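Possible transcriptional regulator, ArsR family protein (Rhodococcus sp., PDB 2OQG) probably binds DNA as a winged helix-turn-helix transcriptional regulator of the ArsR family. Local coordinates at residues L18-R23 against A52-A57; W24-E29 against T42-S47. One frame throughout, in Å; residues are numbered along the deposited sequence. Where two conformers were deposited one is given.

Contact 1 (L18-R23 against A52-A57); sequences LSDETR and AKHLNA
Arg23 and His54 meet through one hydrogen bond, from Arg23 NH1 to His54 ND1 at 3.1 Å, with an N-H...N angle of 148°. The donor lies in the imidazole plane, at the ring edge, whereas ND1 stands somewhat off the guanidinium plane; the two flat groups are turned 57° against each other. As acceptor, ND1 is probably unprotonated. The aliphatic part of the arginine joins in, Arg23 CG approaching His54 ND1 to 3.3 Å, and the bend at chi3 (-73°) brings the guanidinium back to put NH1 at the ring. Further round the imidazole, the methyl CG2 of Thr22 packs at 3.8 Å from His54 NE2, and Asp20 OD2 comes to 3.9 Å from CE1 of the same ring. His54 sits on helix 48-60, the second helix of the helix-turn-helix and, as in other ArsR proteins, probably the DNA-recognition helix; the ring thus ties it to the start of helix 21-32. Replacing His54 by alanine would probably leave Arg23 NH1 without this acceptor and open a gap beside Thr22 CG2. Asp20 is the N-cap of helix 21-32: its OD2 accepts from Arg23 N at 2.9 Å through the anti lone pair, while its CB lies above one face of the Arg23 guanidinium, offset toward the rim. The rest of that group is fixed by backbone carbonyls, NE bonding to Ala17 O and NH2 to Ala16 O.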
ATOM      1  N   LEU A  18     -12.563 -11.701 -17.813  1.00 10.23           N
ATOM      2  CA  LEU A  18     -12.624 -10.584 -18.769  1.00  9.46           C
ATOM      3  C   LEU A  18     -13.886 -10.703 -19.694  1.00 10.92           C
ATOM      4  O   LEU A  18     -14.060  -9.908 -20.604  1.00 11.88           O
ATOM      5  CB  LEU A  18     -11.356 -10.605 -19.614  1.00  9.53           C
ATOM      6  CG  LEU A  18     -10.063 -10.330 -18.845  1.00  8.81           C
ATOM      7  CD1 LEU A  18      -8.857 -10.152 -19.796  1.00 11.68           C
ATOM      8  CD2 LEU A  18     -10.204  -9.069 -17.970  1.00 10.73           C
ATOM      9  N   SER A  19     -14.739 -11.706 -19.466  0.50 10.80           N
ATOM     10  CA  SER A  19     -15.875 -11.906 -20.344  0.50 12.42           C
ATOM     11  C   SER A  19     -17.092 -11.102 -19.880  0.50 13.11           C
ATOM     12  O   SER A  19     -18.158 -11.176 -20.514  0.50 13.32           O
ATOM     13  CB  SER A  19     -16.269 -13.373 -20.343  0.50 12.49           C
ATOM     14  OG  SER A  19     -16.862 -13.728 -19.097  0.50 12.08           O
ATOM     15  N   ASP A  20     -16.911 -10.331 -18.801  1.00 13.66           N
ATOM     16  CA  ASP A  20     -18.010  -9.589 -18.161  1.00 16.22           C
ATOM     17  C   ASP A  20     -17.770  -8.100 -18.162  1.00 15.99           C
ATOM     18  O   ASP A  20     -16.771  -7.666 -17.637  1.00 16.26           O
ATOM     19  CB  ASP A  20     -18.125 -10.062 -16.734  1.00 17.88           C
ATOM     20  CG  ASP A  20     -19.282  -9.436 -16.018  1.00 23.00           C
ATOM     21  OD1 ASP A  20     -20.406  -9.899 -16.211  1.00 30.79           O
ATOM     22  OD2 ASP A  20     -19.057  -8.470 -15.263  1.00 30.55           O
ATOM     23  N   GLU A  21     -18.704  -7.335 -18.742  0.50 16.41           N
ATOM     24  CA  GLU A  21     -18.579  -5.882 -18.832  0.50 17.13           C
ATOM     25  C   GLU A  21     -18.455  -5.234 -17.454  0.50 16.47           C
ATOM     26  O   GLU A  21     -17.662  -4.326 -17.256  0.50 16.02           O
ATOM     27  CB  GLU A  21     -19.774  -5.292 -19.557  0.50 18.66           C
ATOM     28  CG  GLU A  21     -19.513  -3.888 -20.028  0.50 20.34           C
ATOM     29  CD  GLU A  21     -20.580  -3.374 -20.948  0.50 24.73           C
ATOM     30  OE1 GLU A  21     -21.628  -4.050 -21.094  0.50 25.29           O
ATOM     31  OE2 GLU A  21     -20.362  -2.286 -21.522  0.50 27.54           O
ATOM     32  N   THR A  22     -19.210  -5.740 -16.486  1.00 16.62           N
ATOM     33  CA  THR A  22     -19.114  -5.211 -15.114  1.00 16.35           C
ATOM     34  C   THR A  22     -17.687  -5.366 -14.536  1.00 15.39           C
ATOM     35  O   THR A  22     -17.187  -4.491 -13.879  1.00 14.36           O
ATOM     36  CB  THR A  22     -20.099  -5.913 -14.201  1.00 17.76           C
ATOM     37  OG1 THR A  22     -21.426  -5.758 -14.738  1.00 20.75           O
ATOM     38  CG2 THR A  22     -20.025  -5.379 -12.723  1.00 18.44           C
ATOM     39  N   ARG A  23     -17.038  -6.510 -14.775  1.00 14.27           N
ATOM     40  CA  ARG A  23     -15.654  -6.682 -14.307  1.00 12.07           C
ATOM     41  C   ARG A  23     -14.726  -5.690 -15.009  1.00 11.43           C
ATOM     42  O   ARG A  23     -13.810  -5.219 -14.380  1.00 11.74           O
ATOM     43  CB  ARG A  23     -15.201  -8.143 -14.410  1.00 13.08           C
ATOM     44  CG  ARG A  23     -15.888  -8.942 -13.283  1.00 13.48           C
ATOM     45  CD  ARG A  23     -15.289 -10.299 -13.097  1.00 14.83           C
ATOM     46  NE  ARG A  23     -15.627 -11.231 -14.139  1.00 17.19           N
ATOM     47  CZ  ARG A  23     -16.671 -12.065 -14.099  1.00 19.47           C
ATOM     48  NH1 ARG A  23     -17.506 -12.043 -13.054  1.00 19.45           N
ATOM     49  NH2 ARG A  23     -16.876 -12.929 -15.094  1.00 19.05           N
ATOM     50  N   ALA A  52     -17.969  -7.903  -4.043  1.00 15.66           N
ATOM     51  CA  ALA A  52     -17.058  -8.838  -3.316  1.00 16.02           C
ATOM     52  C   ALA A  52     -16.736 -10.065  -4.152  1.00 15.62           C
ATOM     53  O   ALA A  52     -15.557 -10.480  -4.224  1.00 16.01           O
ATOM     54  CB  ALA A  52     -17.664  -9.245  -1.984  1.00 17.75           C
ATOM     55  N   LYS A  53     -17.765 -10.643  -4.785  1.00 17.23           N
ATOM     56  CA  LYS A  53     -17.603 -11.843  -5.589  1.00 17.30           C
ATOM     57  C   LYS A  53     -16.731 -11.555  -6.810  1.00 16.10           C
ATOM     58  O   LYS A  53     -15.833 -12.345  -7.135  1.00 15.60           O
ATOM     59  CB  LYS A  53     -18.965 -12.384  -6.066  1.00 20.01           C
ATOM     60  CG  LYS A  53     -19.723 -13.107  -4.963  1.00 25.03           C
ATOM     61  CD  LYS A  53     -21.012 -13.701  -5.500  1.00 31.99           C
ATOM     62  CE  LYS A  53     -22.184 -12.875  -5.054  1.00 37.54           C
ATOM     63  NZ  LYS A  53     -22.365 -13.083  -3.584  1.00 40.44           N
ATOM     64  N   HIS A  54     -17.013 -10.441  -7.496  1.00 14.26           N
ATOM     65  CA  HIS A  54     -16.197 -10.025  -8.657  1.00 13.70           C
ATOM     66  C   HIS A  54     -14.745  -9.816  -8.198  1.00 12.39           C
ATOM     67  O   HIS A  54     -13.827 -10.242  -8.920  1.00 11.96           O
ATOM     68  CB  HIS A  54     -16.727  -8.739  -9.238  1.00 14.71           C
ATOM     69  CG  HIS A  54     -17.984  -8.886 -10.042  1.00 14.92           C
ATOM     70  ND1 HIS A  54     -18.151  -9.843 -11.020  1.00 16.89           N
ATOM     71  CD2 HIS A  54     -19.146  -8.180 -10.008  1.00 18.55           C
ATOM     72  CE1 HIS A  54     -19.354  -9.723 -11.559  1.00 20.01           C
ATOM     73  NE2 HIS A  54     -19.976  -8.717 -10.962  1.00 20.30           N
ATOM     74  N   LEU A  55     -14.544  -9.123  -7.072  1.00 11.43           N
ATOM     75  CA  LEU A  55     -13.176  -8.865  -6.588  1.00 11.37           C
ATOM     76  C   LEU A  55     -12.437 -10.161  -6.291  1.00 12.33           C
ATOM     77  O   LEU A  55     -11.259 -10.310  -6.618  1.00 11.59           O
ATOM     78  CB  LEU A  55     -13.142  -7.968  -5.393  1.00 13.71           C
ATOM     79  CG  LEU A  55     -13.516  -6.531  -5.688  1.00 10.61           C
ATOM     80  CD1 LEU A  55     -13.757  -5.836  -4.341  1.00 14.34           C
ATOM     81  CD2 LEU A  55     -12.426  -5.789  -6.575  1.00 10.18           C
ATOM     82  N   ASN A  56     -13.141 -11.114  -5.687  1.00 12.07           N
ATOM     83  CA  ASN A  56     -12.495 -12.405  -5.342  1.00 12.34           C
ATOM     84  C   ASN A  56     -12.070 -13.097  -6.629  1.00 11.30           C
ATOM     85  O   ASN A  56     -10.950 -13.671  -6.700  1.00 13.68           O
ATOM     86  CB  ASN A  56     -13.454 -13.295  -4.510  1.00 13.56           C
ATOM     87  CG  ASN A  56     -13.684 -12.730  -3.129  1.00 17.07           C
ATOM     88  OD1 ASN A  56     -12.932 -11.859  -2.693  1.00 20.34           O
ATOM     89  ND2 ASN A  56     -14.737 -13.205  -2.424  1.00 21.16           N
ATOM     90  N   ALA A  57     -12.942 -13.054  -7.637  1.00 12.17           N
ATOM     91  CA  ALA A  57     -12.642 -13.727  -8.924  1.00 12.79           C
ATOM     92  C   ALA A  57     -11.453 -13.038  -9.567  1.00 12.00           C
ATOM     93  O   ALA A  57     -10.504 -13.722 -10.062  1.00 12.65           O
ATOM     94  CB  ALA A  57     -13.830 -13.696  -9.845  1.00 13.28           C
TER

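Contact 2 (W24-E29 against T42-S47); sequences WEILTE and TRLPVS
Glu25 and Leu44 bring the two backbones nearest, their CA atoms 8.3 Å apart, where segment 24-29 of helix 21-32 faces the chain leaving helix 37-43 at Leu44, so side chains alone bridge the space. Leu44 supplies the apolar part: its CD1 meets Ile26 CG1 at 3.7 Å, the two branched chains crossing obliquely. The other methyl, CD2, lies farther off, 4.4 Å from Glu25 CB. Ile26 turns CG1 toward this partner by setting it anti to its own carbonyl carbon (chi1 -66°), which leaves CG2 anti to the backbone N. Beside this apolar pair stands a long salt bridge, Glu29 OE2 to Arg43 NE at 3.7 Å, tentative because Arg43 has two conformers. OE2 is displaced from the guanidinium plane rather than aligned with an N-H, leaving an electrostatic attraction that is probably modest. Both chains bend at chi2 to approach each other, crossing at about a right angle with their flat ends 48° apart. The firmer partner of Glu29 is Arg32, whose NH1 pairs with OE1. After Leu44 the backbone makes an inverse gamma turn centred on Pro45 and reaches Ser47, N-cap of helix 48-60; this is the turn of the helix-turn-helix. Ile26 also packs on Leu40 of helix 37-43 and on Leu55 and Leu58 of helix 48-60, so helix 21-32 lies against both helices of the motif.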
ATOM      1  N   TRP A  24     -14.959  -5.377 -16.301  1.00 11.55           N
ATOM      2  CA  TRP A  24     -14.148  -4.341 -16.972  1.00 12.79           C
ATOM      3  C   TRP A  24     -14.347  -2.975 -16.330  1.00 13.61           C
ATOM      4  O   TRP A  24     -13.400  -2.193 -16.220  1.00 14.75           O
ATOM      5  CB  TRP A  24     -14.456  -4.266 -18.469  1.00 13.07           C
ATOM      6  CG  TRP A  24     -13.678  -5.328 -19.264  1.00 12.77           C
ATOM      7  CD1 TRP A  24     -14.178  -6.478 -19.843  1.00 13.09           C
ATOM      8  CD2 TRP A  24     -12.267  -5.324 -19.533  1.00 12.05           C
ATOM      9  NE1 TRP A  24     -13.167  -7.185 -20.440  1.00 12.63           N
ATOM     10  CE2 TRP A  24     -11.983  -6.488 -20.305  1.00 14.22           C
ATOM     11  CE3 TRP A  24     -11.221  -4.469 -19.182  1.00 14.20           C
ATOM     12  CZ2 TRP A  24     -10.680  -6.824 -20.710  1.00 14.49           C
ATOM     13  CZ3 TRP A  24      -9.937  -4.766 -19.618  1.00 13.78           C
ATOM     14  CH2 TRP A  24      -9.674  -5.936 -20.388  1.00 14.69           C
ATOM     15  N   GLU A  25     -15.585  -2.698 -15.933  0.50 14.88           N
ATOM     16  CA  GLU A  25     -15.942  -1.436 -15.241  0.50 15.39           C
ATOM     17  C   GLU A  25     -15.157  -1.337 -13.925  0.50 15.34           C
ATOM     18  O   GLU A  25     -14.643  -0.267 -13.570  0.50 16.19           O
ATOM     19  CB  GLU A  25     -17.454  -1.345 -14.934  0.50 16.69           C
ATOM     20  CG  GLU A  25     -18.410  -1.821 -16.042  0.50 20.34           C
ATOM     21  CD  GLU A  25     -18.509  -0.859 -17.212  0.50 24.71           C
ATOM     22  OE1 GLU A  25     -18.199   0.341 -17.034  0.50 28.15           O
ATOM     23  OE2 GLU A  25     -18.914  -1.295 -18.317  0.50 26.70           O
ATOM     24  N   ILE A  26     -15.077  -2.456 -13.197  1.00 14.70           N
ATOM     25  CA  ILE A  26     -14.323  -2.504 -11.934  1.00 14.08           C
ATOM     26  C   ILE A  26     -12.836  -2.345 -12.202  1.00 13.61           C
ATOM     27  O   ILE A  26     -12.151  -1.562 -11.527  1.00 13.92           O
ATOM     28  CB  ILE A  26     -14.645  -3.818 -11.148  1.00 14.15           C
ATOM     29  CG1 ILE A  26     -16.114  -3.845 -10.679  1.00 14.68           C
ATOM     30  CG2 ILE A  26     -13.599  -4.107 -10.030  1.00 14.89           C
ATOM     31  CD1 ILE A  26     -16.537  -5.184 -10.125  1.00 17.53           C
ATOM     32  N   LEU A  27     -12.333  -3.085 -13.188  1.00 12.11           N
ATOM     33  CA  LEU A  27     -10.905  -3.043 -13.490  1.00 12.22           C
ATOM     34  C   LEU A  27     -10.496  -1.623 -13.867  1.00 12.95           C
ATOM     35  O   LEU A  27      -9.436  -1.152 -13.447  1.00 15.19           O
ATOM     36  CB  LEU A  27     -10.532  -4.003 -14.653  1.00 12.56           C
ATOM     37  CG  LEU A  27     -10.484  -5.452 -14.159  1.00 13.42           C
ATOM     38  CD1 LEU A  27     -10.342  -6.415 -15.359  1.00 15.97           C
ATOM     39  CD2 LEU A  27      -9.303  -5.758 -13.194  1.00 12.08           C
ATOM     40  N   THR A  28     -11.329  -0.959 -14.671  1.00 14.14           N
ATOM     41  CA  THR A  28     -11.003   0.381 -15.134  1.00 15.99           C
ATOM     42  C   THR A  28     -10.915   1.347 -13.940  1.00 16.02           C
ATOM     43  O   THR A  28      -9.962   2.168 -13.837  1.00 16.17           O
ATOM     44  CB  THR A  28     -12.044   0.832 -16.138  1.00 16.82           C
ATOM     45  OG1 THR A  28     -11.965  -0.049 -17.262  1.00 19.26           O
ATOM     46  CG2 THR A  28     -11.744   2.246 -16.609  1.00 19.54           C
ATOM     47  N   GLU A  29     -11.883   1.232 -13.042  1.00 15.14           N
ATOM     48  CA  GLU A  29     -11.813   2.008 -11.803  1.00 15.40           C
ATOM     49  C   GLU A  29     -10.522   1.740 -11.025  1.00 15.58           C
ATOM     50  O   GLU A  29      -9.803   2.682 -10.634  1.00 16.34           O
ATOM     51  CB  GLU A  29     -13.028   1.713 -10.915  1.00 15.58           C
ATOM     52  CG  GLU A  29     -14.295   2.498 -11.292  1.00 20.18           C
ATOM     53  CD  GLU A  29     -14.090   4.052 -11.239  1.00 27.19           C
ATOM     54  OE1 GLU A  29     -13.377   4.548 -10.335  1.00 29.05           O
ATOM     55  OE2 GLU A  29     -14.610   4.779 -12.123  1.00 31.60           O
ATOM     56  N   THR A  42     -20.443   2.455  -4.216  1.00 19.96           N
ATOM     57  CA  THR A  42     -21.046   3.782  -4.294  1.00 22.25           C
ATOM     58  C   THR A  42     -21.055   4.252  -5.752  1.00 21.79           C
ATOM     59  O   THR A  42     -21.924   5.021  -6.156  1.00 22.44           O
ATOM     60  CB  THR A  42     -20.224   4.741  -3.420  1.00 23.44           C
ATOM     61  OG1 THR A  42     -20.415   4.361  -2.052  1.00 26.64           O
ATOM     62  CG2 THR A  42     -20.658   6.158  -3.586  1.00 27.48           C
ATOM     63  N   ARG A  43     -20.100   3.760  -6.541  0.50 20.85           N
ATOM     64  CA  ARG A  43     -19.947   4.208  -7.915  0.50 20.78           C
ATOM     65  C   ARG A  43     -20.831   3.448  -8.895  0.50 19.98           C
ATOM     66  O   ARG A  43     -21.424   4.040  -9.790  0.50 20.06           O
ATOM     67  CB  ARG A  43     -18.483   4.082  -8.349  0.50 21.28           C
ATOM     68  CG  ARG A  43     -18.225   4.450  -9.773  0.50 23.43           C
ATOM     69  CD  ARG A  43     -18.092   5.954  -9.928  0.50 25.37           C
ATOM     70  NE  ARG A  43     -17.839   6.324 -11.316  0.50 26.29           N
ATOM     71  CZ  ARG A  43     -17.913   7.566 -11.779  0.50 26.45           C
ATOM     72  NH1 ARG A  43     -17.684   7.811 -13.057  0.50 28.26           N
ATOM     73  NH2 ARG A  43     -18.207   8.563 -10.963  0.50 26.48           N
ATOM     74  N   LEU A  44     -20.873   2.128  -8.745  1.00 19.61           N
ATOM     75  CA  LEU A  44     -21.501   1.244  -9.723  1.00 18.82           C
ATOM     76  C   LEU A  44     -22.800   0.680  -9.224  1.00 18.73           C
ATOM     77  O   LEU A  44     -22.944   0.465  -8.013  1.00 19.47           O
ATOM     78  CB  LEU A  44     -20.552   0.073  -9.997  1.00 18.32           C
ATOM     79  CG  LEU A  44     -19.162   0.449 -10.540  1.00 19.45           C
ATOM     80  CD1 LEU A  44     -18.276  -0.792 -10.621  1.00 18.61           C
ATOM     81  CD2 LEU A  44     -19.247   1.190 -11.871  1.00 21.30           C
ATOM     82  N   PRO A  45     -23.736   0.402 -10.140  1.00 19.18           N
ATOM     83  CA  PRO A  45     -25.028  -0.183  -9.782  1.00 19.73           C
ATOM     84  C   PRO A  45     -24.913  -1.728  -9.621  1.00 19.11           C
ATOM     85  O   PRO A  45     -25.549  -2.512 -10.331  1.00 19.40           O
ATOM     86  CB  PRO A  45     -25.914   0.181 -10.982  1.00 18.94           C
ATOM     87  CG  PRO A  45     -24.988   0.188 -12.143  1.00 20.56           C
ATOM     88  CD  PRO A  45     -23.658   0.695 -11.585  1.00 19.64           C
ATOM     89  N   VAL A  46     -24.111  -2.120  -8.656  1.00 19.27           N
ATOM     90  CA  VAL A  46     -23.773  -3.492  -8.392  1.00 19.11           C
ATOM     91  C   VAL A  46     -23.798  -3.576  -6.885  1.00 19.09           C
ATOM     92  O   VAL A  46     -23.201  -2.724  -6.197  1.00 20.22           O
ATOM     93  CB  VAL A  46     -22.301  -3.792  -8.840  1.00 17.67           C
ATOM     94  CG1 VAL A  46     -21.948  -5.263  -8.641  1.00 19.48           C
ATOM     95  CG2 VAL A  46     -22.066  -3.400 -10.308  1.00 16.30           C
ATOM     96  N   SER A  47     -24.419  -4.618  -6.360  1.00 20.45           N
ATOM     97  CA  SER A  47     -24.475  -4.766  -4.925  1.00 23.43           C
ATOM     98  C   SER A  47     -23.118  -5.030  -4.330  1.00 24.51           C
ATOM     99  O   SER A  47     -22.231  -5.551  -5.014  1.00 23.17           O
ATOM    100  CB  SER A  47     -25.374  -5.938  -4.570  1.00 23.54           C
ATOM    101  OG  SER A  47     -24.699  -7.163  -4.744  1.00 25.51           O
TER

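Both are surface contacts and share helix 21-32; contact 2 includes one buried residue, Ile26, and contact 1 none, although contact 1 lies nearer the centre of the chain. Contact 1 joins the start of that helix to helix 48-60 mainly by polar means, a hydrogen bond to a histidine; contact 2 joins its next turns to the end of helix 37-43 and the following turn by apolar packing and a loose, tentative charge pair. They meet where His54 CB packs on Ile26 CD1 at 3.7 Å and where Thr22 touches Val46. Together they set one helix against both halves of the helix-turn-helix, while Leu18 and Trp24 pack on the second subunit.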